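PDB 2ZO4: metallo-beta-lactamase family protein from Thermus thermophilus, which binds two zinc ions in a metallo-beta-lactamase fold and is probably a hydrolase, its natural substrate not being established. Local coordinates for residues 167-172 with 211-216; 198-203 with 289-294; 216-221 with 245-250. One frame throughout, in Å; residues are numbered along the deposited sequence.

Interaction 1 (167-172 with 211-216); sequences WTPGHA and LKDFLR. With ZN (zinc ion), chain B.
Gly170 lies against the backbone of Phe214 on helix 210-222, with Gly170 CA and Phe214 CA 3.8 Å apart, as near as consecutive residues of a chain. With no side chain at Gly170, the loop can lie directly on the helix. On one flank Pro169 and Asp213 cross at about a right angle. The ring carbon Pro169 CB meets Asp213 CB at 3.9 Å, while the carboxylate of Asp213 continues to a salt bridge between OD2 and Arg207 NE. On the other flank the Phe214 ring, its CG anti to the backbone N (chi1 -175°), extends beside the glycine and reaches His171: Phe214 CD1 lies 3.7 Å from His171 N, the backbone approaching the ring obliquely. No conventional hydrogen bond joins the two segments. The polar element is a CA-H...O contact, Phe214 CA to Pro169 O at 3.5 Å with 136° at the hydrogen. Pro169 O also comes within 3.1 Å of Asp213 O; Ser217 OG lies within hydrogen-bonding reach of both and can serve them only by sharing its one proton. Beyond the packing, the imidazole of His171 points away from the helix, and its NE2 binds zinc at 2.1 Å. This ion is also held by His70, His72 and Asp190; water 1 completes its ligands at 2.0 Å from the zinc and lies in the plane of the His171 ring. ND1 of His171 is hydrogen-bonded to Asn199 O. The chemistry implies a ligand fixed from both ends: helix and loop seat its backbone, while zinc and a carbonyl grip the two ring nitrogens.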
# COMPACT_ATOMS: atom_id res chain seq x y z
N TRP A 167 10.79 5.01 -4.12
CA TRP A 167 10.53 4.41 -2.82
C TRP A 167 9.77 5.41 -1.97
O TRP A 167 10.25 6.51 -1.70
CB TRP A 167 11.84 3.99 -2.15
CG TRP A 167 11.68 3.33 -0.80
CD1 TRP A 167 10.72 2.44 -0.42
CD2 TRP A 167 12.54 3.49 0.33
NE1 TRP A 167 10.92 2.04 0.88
CE2 TRP A 167 12.03 2.67 1.37
CE3 TRP A 167 13.70 4.25 0.57
CZ2 TRP A 167 12.64 2.59 2.63
CZ3 TRP A 167 14.30 4.17 1.84
CH2 TRP A 167 13.77 3.35 2.85
N THR A 168 8.56 5.01 -1.59
CA THR A 168 7.65 5.87 -0.83
C THR A 168 7.09 5.10 0.37
O THR A 168 5.91 4.72 0.38
CB THR A 168 6.50 6.40 -1.73
OG1 THR A 168 6.13 5.40 -2.68
CG2 THR A 168 6.95 7.67 -2.48
N PRO A 169 7.94 4.86 1.40
CA PRO A 169 7.53 4.10 2.58
C PRO A 169 6.48 4.84 3.41
O PRO A 169 6.37 6.07 3.31
CB PRO A 169 8.84 3.97 3.37
CG PRO A 169 9.64 5.15 2.95
CD PRO A 169 9.33 5.33 1.50
N GLY A 170 5.72 4.10 4.21
CA GLY A 170 4.66 4.67 5.04
C GLY A 170 3.42 3.81 5.00
O GLY A 170 3.09 3.13 5.97
N HIS A 171 2.72 3.84 3.86
CA HIS A 171 1.59 2.95 3.63
C HIS A 171 2.03 1.49 3.66
O HIS A 171 1.33 0.63 4.18
CB HIS A 171 0.93 3.29 2.29
CG HIS A 171 -0.24 2.40 1.97
ND1 HIS A 171 -1.46 2.54 2.58
CD2 HIS A 171 -0.35 1.36 1.12
CE1 HIS A 171 -2.29 1.63 2.11
NE2 HIS A 171 -1.65 0.90 1.22
N ALA A 172 3.20 1.22 3.09
CA ALA A 172 3.89 -0.07 3.24
C ALA A 172 5.38 0.22 3.25
O ALA A 172 5.83 1.23 2.70
CB ALA A 172 3.52 -1.03 2.12
N LEU A 211 4.42 6.42 10.24
CA LEU A 211 3.80 7.72 9.94
C LEU A 211 4.84 8.77 9.53
O LEU A 211 4.59 9.58 8.64
CB LEU A 211 2.96 8.24 11.12
CG LEU A 211 2.22 9.58 10.90
CD1 LEU A 211 1.28 9.51 9.69
CD2 LEU A 211 1.45 10.01 12.13
N LYS A 212 6.00 8.74 10.18
CA LYS A 212 7.11 9.63 9.83
C LYS A 212 7.60 9.37 8.40
O LYS A 212 7.85 10.31 7.66
CB LYS A 212 8.27 9.49 10.83
CG LYS A 212 9.38 10.53 10.66
CD LYS A 212 10.33 10.54 11.86
CE LYS A 212 11.46 11.53 11.64
NZ LYS A 212 12.35 11.63 12.84
N ASP A 213 7.72 8.10 8.04
CA ASP A 213 8.01 7.69 6.65
C ASP A 213 6.95 8.21 5.68
O ASP A 213 7.28 8.71 4.61
CB ASP A 213 8.04 6.16 6.53
CG ASP A 213 9.30 5.54 7.08
OD1 ASP A 213 10.37 6.20 7.09
OD2 ASP A 213 9.22 4.37 7.50
N PHE A 214 5.68 8.06 6.07
CA PHE A 214 4.55 8.42 5.22
C PHE A 214 4.54 9.91 4.91
O PHE A 214 4.31 10.30 3.77
CB PHE A 214 3.22 8.01 5.86
CG PHE A 214 2.02 8.24 4.98
CD1 PHE A 214 1.74 7.38 3.91
CD2 PHE A 214 1.17 9.32 5.21
CE1 PHE A 214 0.63 7.60 3.09
CE2 PHE A 214 0.05 9.54 4.40
CZ PHE A 214 -0.21 8.68 3.33
N LEU A 215 4.78 10.72 5.93
CA LEU A 215 4.79 12.17 5.77
C LEU A 215 5.99 12.66 4.95
O LEU A 215 5.88 13.61 4.18
CB LEU A 215 4.70 12.88 7.13
CG LEU A 215 3.41 12.62 7.94
CD1 LEU A 215 3.53 13.12 9.38
CD2 LEU A 215 2.18 13.22 7.26
N ARG A 216 7.13 11.99 5.09
CA ARG A 216 8.30 12.31 4.27
C ARG A 216 8.06 11.92 2.81
O ARG A 216 8.53 12.59 1.90
CB ARG A 216 9.56 11.64 4.83
CG ARG A 216 10.84 11.97 4.08
CD ARG A 216 11.94 12.42 5.03
NE ARG A 216 11.95 13.87 5.20
CZ ARG A 216 12.74 14.71 4.54
NH1 ARG A 216 13.60 14.26 3.63
NH2 ARG A 216 12.68 16.02 4.77
ZN ZN B . -2.24 -0.80 0.17
O HOH W 1 -3.99 -1.56 -0.49

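Interaction 2 (198-203 with 289-294); sequences PNVGLW and FAETLA
Val200 and Glu291 meet where helix 286-301, in the C-terminal helical part, covers a loop of the metallo-beta-lactamase fold. This is the tight part of the contact. Val200 O faces the helix closely: Ala294 CB is at 3.1 Å, and Glu291 CA makes a nearly straight CA-H...O contact to the same oxygen at 3.3 Å. The Glu291 side chain bends at chi2 and runs back along the loop, crossing Val200 at about a right angle, so that Glu291 OE2 accepts the N-H of Val200 at 3.0 Å from above the carboxylate plane. Leu202 leaves the loop toward the helix as a well-covered apolar wedge, at ordinary van der Waals distance: Leu202 CD2 is 3.9 Å from Leu293 CD2, and Leu202 CB 4.1 Å from Ala294 CB. The looser, partly exposed side is at Trp203, where within this contact one methyl, Ala290 CB, engages the six-membered ring. The approach is still close, a CH-pi contact over the face, with Ala290 CB 3.6 Å from the centroid of that Trp203 ring and 13° off its normal. The Trp203 CA-CB bond points away from the helix, but with CG beside the backbone N (chi1 -49°) the indole folds back over the alanine. Between these zones the backbones join directly: Ala290 O takes Leu202 N at 2.9 Å on one face of its carbonyl plane and the helical N-H of Ala294 on the other.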
# COMPACT_ATOMS: atom_id res chain seq x y z
N PRO A 198 -4.72 6.98 2.36
CA PRO A 198 -4.32 5.58 2.41
C PRO A 198 -3.90 5.22 3.83
O PRO A 198 -3.38 6.08 4.56
CB PRO A 198 -3.12 5.51 1.46
CG PRO A 198 -2.68 6.92 1.25
CD PRO A 198 -3.90 7.76 1.41
N ASN A 199 -4.14 3.98 4.22
CA ASN A 199 -3.74 3.48 5.54
C ASN A 199 -2.26 3.77 5.82
O ASN A 199 -1.42 3.68 4.94
CB ASN A 199 -3.99 1.97 5.62
CG ASN A 199 -4.25 1.49 7.05
OD1 ASN A 199 -5.26 1.85 7.67
ND2 ASN A 199 -3.35 0.66 7.56
N VAL A 200 -1.97 4.17 7.06
CA VAL A 200 -0.61 4.15 7.56
C VAL A 200 -0.63 3.32 8.84
O VAL A 200 -0.87 3.83 9.94
CB VAL A 200 -0.02 5.58 7.75
CG1 VAL A 200 -0.85 6.42 8.73
CG2 VAL A 200 1.42 5.51 8.19
N GLY A 201 -0.42 2.01 8.68
CA GLY A 201 -0.56 1.08 9.79
C GLY A 201 0.75 0.61 10.37
O GLY A 201 1.73 0.43 9.65
N LEU A 202 0.76 0.41 11.69
CA LEU A 202 1.89 -0.20 12.37
C LEU A 202 1.56 -1.67 12.61
O LEU A 202 0.67 -2.01 13.39
CB LEU A 202 2.19 0.52 13.70
CG LEU A 202 3.58 0.30 14.30
CD1 LEU A 202 4.04 1.54 15.08
CD2 LEU A 202 3.64 -0.95 15.19
N TRP A 203 2.28 -2.54 11.89
CA TRP A 203 2.12 -3.98 12.02
C TRP A 203 3.39 -4.58 12.63
O TRP A 203 4.36 -3.86 12.89
CB TRP A 203 1.83 -4.61 10.65
CG TRP A 203 0.74 -3.90 9.88
CD1 TRP A 203 0.91 -2.93 8.93
CD2 TRP A 203 -0.67 -4.11 10.00
NE1 TRP A 203 -0.31 -2.52 8.45
CE2 TRP A 203 -1.30 -3.22 9.09
CE3 TRP A 203 -1.47 -4.95 10.78
CZ2 TRP A 203 -2.69 -3.16 8.95
CZ3 TRP A 203 -2.86 -4.89 10.64
CH2 TRP A 203 -3.45 -4.00 9.73
N PHE A 289 -7.23 0.08 13.92
CA PHE A 289 -6.30 -0.23 15.01
C PHE A 289 -4.84 0.08 14.65
O PHE A 289 -4.14 0.74 15.41
CB PHE A 289 -6.42 -1.69 15.45
CG PHE A 289 -5.33 -2.15 16.39
CD1 PHE A 289 -5.47 -1.99 17.77
CD2 PHE A 289 -4.17 -2.74 15.91
CE1 PHE A 289 -4.48 -2.41 18.64
CE2 PHE A 289 -3.16 -3.16 16.78
CZ PHE A 289 -3.32 -3.00 18.15
N ALA A 290 -4.39 -0.43 13.50
CA ALA A 290 -3.00 -0.27 13.06
C ALA A 290 -2.65 1.18 12.76
O ALA A 290 -1.53 1.62 13.05
CB ALA A 290 -2.70 -1.17 11.87
N GLU A 291 -3.60 1.92 12.18
CA GLU A 291 -3.46 3.35 11.92
C GLU A 291 -3.35 4.15 13.22
O GLU A 291 -2.50 5.03 13.35
CB GLU A 291 -4.64 3.88 11.10
CG GLU A 291 -4.37 4.07 9.61
CD GLU A 291 -4.40 5.53 9.15
OE1 GLU A 291 -4.44 6.45 10.00
OE2 GLU A 291 -4.40 5.76 7.92
N THR A 292 -4.23 3.83 14.17
CA THR A 292 -4.23 4.47 15.48
C THR A 292 -2.91 4.22 16.22
O THR A 292 -2.36 5.13 16.84
CB THR A 292 -5.43 4.00 16.33
OG1 THR A 292 -6.64 4.22 15.60
CG2 THR A 292 -5.50 4.77 17.65
N LEU A 293 -2.42 2.98 16.14
CA LEU A 293 -1.14 2.61 16.74
C LEU A 293 0.03 3.38 16.13
O LEU A 293 0.92 3.83 16.85
CB LEU A 293 -0.92 1.10 16.63
CG LEU A 293 0.33 0.49 17.28
CD1 LEU A 293 0.52 0.96 18.72
CD2 LEU A 293 0.26 -1.02 17.21
N ALA A 294 0.02 3.52 14.80
CA ALA A 294 1.02 4.30 14.07
C ALA A 294 1.08 5.76 14.53
O ALA A 294 2.16 6.34 14.64
CB ALA A 294 0.75 4.24 12.57

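Interaction 3 (216-221 with 245-250); sequences RSLDRL and EELKAH
Helix 210-222, the crossover helix of the metallo-beta-lactamase fold between the parallel neighbours 185-189 and 228-231, pairs antiparallel with helix 240-261; over the short segments 216-221 and 245-250 the axes come within 9.5 Å, with 159° between their directions. The inner side of the interface is apolar: Leu218 and Leu247 cross at about a right angle, Leu218 CD1 touching Leu247 CB at 3.8 Å. Lys248 then slides past Leu218 in the opposite direction, Lys248 CD lying 3.7 Å from Leu218 CB. Bends at chi2 and chi4 carry the chain across to helix 210-222, where Lys248 NZ forms a salt bridge with Asp219 OD2 at 2.9 Å. As a hydrogen bond this one is weak, and the stronger partner of NZ is Leu215 O. The other carboxylate oxygen, Asp219 OD1, accepts from water 2 at 2.7 Å; the same water donates to Glu245 OE2 at 3.2 Å and so probably eases the approach of two like charges. Helix 240-261 follows strand 228-231 in the chain. Leu218 and Leu247 both pack on Leu192, in the loop that follows strand 185-189.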
# COMPACT_ATOMS: atom_id res chain seq x y z
N ARG A 216 7.13 11.99 5.09
CA ARG A 216 8.30 12.31 4.27
C ARG A 216 8.06 11.92 2.81
O ARG A 216 8.53 12.59 1.90
CB ARG A 216 9.56 11.64 4.83
CG ARG A 216 10.84 11.97 4.08
CD ARG A 216 11.94 12.42 5.03
NE ARG A 216 11.95 13.87 5.20
CZ ARG A 216 12.74 14.71 4.54
NH1 ARG A 216 13.60 14.26 3.63
NH2 ARG A 216 12.68 16.02 4.77
N SER A 217 7.32 10.83 2.60
CA SER A 217 6.97 10.37 1.25
C SER A 217 6.04 11.36 0.55
O SER A 217 6.21 11.64 -0.63
CB SER A 217 6.35 8.97 1.29
OG SER A 217 7.30 8.02 1.73
N LEU A 218 5.07 11.89 1.29
CA LEU A 218 4.17 12.94 0.80
C LEU A 218 4.95 14.19 0.39
O LEU A 218 4.64 14.80 -0.63
CB LEU A 218 3.12 13.31 1.85
CG LEU A 218 2.12 12.26 2.36
CD1 LEU A 218 1.29 12.86 3.48
CD2 LEU A 218 1.23 11.72 1.24
N ASP A 219 5.94 14.57 1.20
CA ASP A 219 6.84 15.68 0.87
C ASP A 219 7.56 15.44 -0.45
O ASP A 219 7.61 16.32 -1.30
CB ASP A 219 7.89 15.87 1.98
CG ASP A 219 7.38 16.72 3.14
OD1 ASP A 219 6.72 17.75 2.90
OD2 ASP A 219 7.67 16.35 4.30
N ARG A 220 8.11 14.23 -0.60
CA ARG A 220 8.83 13.82 -1.81
C ARG A 220 7.93 13.93 -3.05
O ARG A 220 8.33 14.51 -4.05
CB ARG A 220 9.37 12.39 -1.65
CG ARG A 220 10.51 12.00 -2.59
CD ARG A 220 10.07 11.00 -3.65
NE ARG A 220 11.18 10.56 -4.49
CZ ARG A 220 11.93 9.48 -4.27
NH1 ARG A 220 11.69 8.68 -3.24
NH2 ARG A 220 12.93 9.19 -5.11
N LEU A 221 6.72 13.39 -2.95
CA LEU A 221 5.74 13.47 -4.03
C LEU A 221 5.26 14.89 -4.31
O LEU A 221 5.00 15.24 -5.46
CB LEU A 221 4.54 12.55 -3.76
CG LEU A 221 4.80 11.05 -3.62
CD1 LEU A 221 3.50 10.30 -3.37
CD2 LEU A 221 5.54 10.49 -4.85
N GLU A 245 -0.21 17.91 0.02
CA GLU A 245 -0.34 18.91 1.09
C GLU A 245 -1.61 18.70 1.91
O GLU A 245 -1.61 18.92 3.11
CB GLU A 245 -0.27 20.34 0.53
CG GLU A 245 1.13 20.77 0.07
CD GLU A 245 2.18 20.69 1.17
OE1 GLU A 245 1.91 21.14 2.31
OE2 GLU A 245 3.30 20.20 0.89
N GLU A 246 -2.70 18.29 1.25
CA GLU A 246 -3.96 17.97 1.93
C GLU A 246 -3.83 16.77 2.88
O GLU A 246 -4.40 16.77 3.97
CB GLU A 246 -5.08 17.72 0.92
CG GLU A 246 -5.65 18.99 0.29
CD GLU A 246 -6.59 18.72 -0.89
OE1 GLU A 246 -6.90 17.54 -1.18
OE2 GLU A 246 -7.02 19.70 -1.52
N LEU A 247 -3.07 15.75 2.46
CA LEU A 247 -2.88 14.55 3.28
C LEU A 247 -1.95 14.81 4.46
O LEU A 247 -2.09 14.19 5.52
CB LEU A 247 -2.37 13.39 2.43
CG LEU A 247 -3.41 12.75 1.51
CD1 LEU A 247 -2.76 11.79 0.52
CD2 LEU A 247 -4.48 12.04 2.32
N LYS A 248 -1.00 15.72 4.26
CA LYS A 248 -0.16 16.24 5.33
C LYS A 248 -1.04 16.87 6.41
O LYS A 248 -0.94 16.51 7.59
CB LYS A 248 0.77 17.31 4.77
CG LYS A 248 2.21 17.13 5.13
CD LYS A 248 2.86 16.14 4.19
CE LYS A 248 4.36 16.34 4.15
NZ LYS A 248 5.07 15.84 5.37
N ALA A 249 -1.90 17.79 5.99
CA ALA A 249 -2.80 18.52 6.89
C ALA A 249 -3.79 17.58 7.57
O ALA A 249 -4.09 17.74 8.76
CB ALA A 249 -3.54 19.62 6.12
N HIS A 250 -4.29 16.60 6.82
CA HIS A 250 -5.18 15.56 7.33
C HIS A 250 -4.59 14.83 8.53
O HIS A 250 -5.23 14.71 9.57
CB HIS A 250 -5.52 14.56 6.22
CG HIS A 250 -6.32 13.38 6.68
ND1 HIS A 250 -7.63 13.48 7.08
CD2 HIS A 250 -5.98 12.07 6.82
CE1 HIS A 250 -8.07 12.29 7.44
NE2 HIS A 250 -7.09 11.42 7.29
O HOH W 2 6.46 19.54 0.86

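Overall arrangement
Interactions 1 and 3 share helix 210-222, using successive turns that meet at Arg216, with centres 9 Å apart. Interactions 1 and 2 are buried and adjoin each other: Phe214 CZ packs on Pro198 CG at 3.7 Å. Their chemistry differs, since interaction 1 is backbone proximity beside a zinc ligand without a direct conventional hydrogen bond, whereas interaction 2 combines two such bonds with an aromatic face and ties the C-terminal helix 286-301 to a loop close to the metals. Interaction 3, about 16 Å from interaction 2 between centres, is only partly buried; there leucines give way to a salt bridge and a bridging water toward solvent.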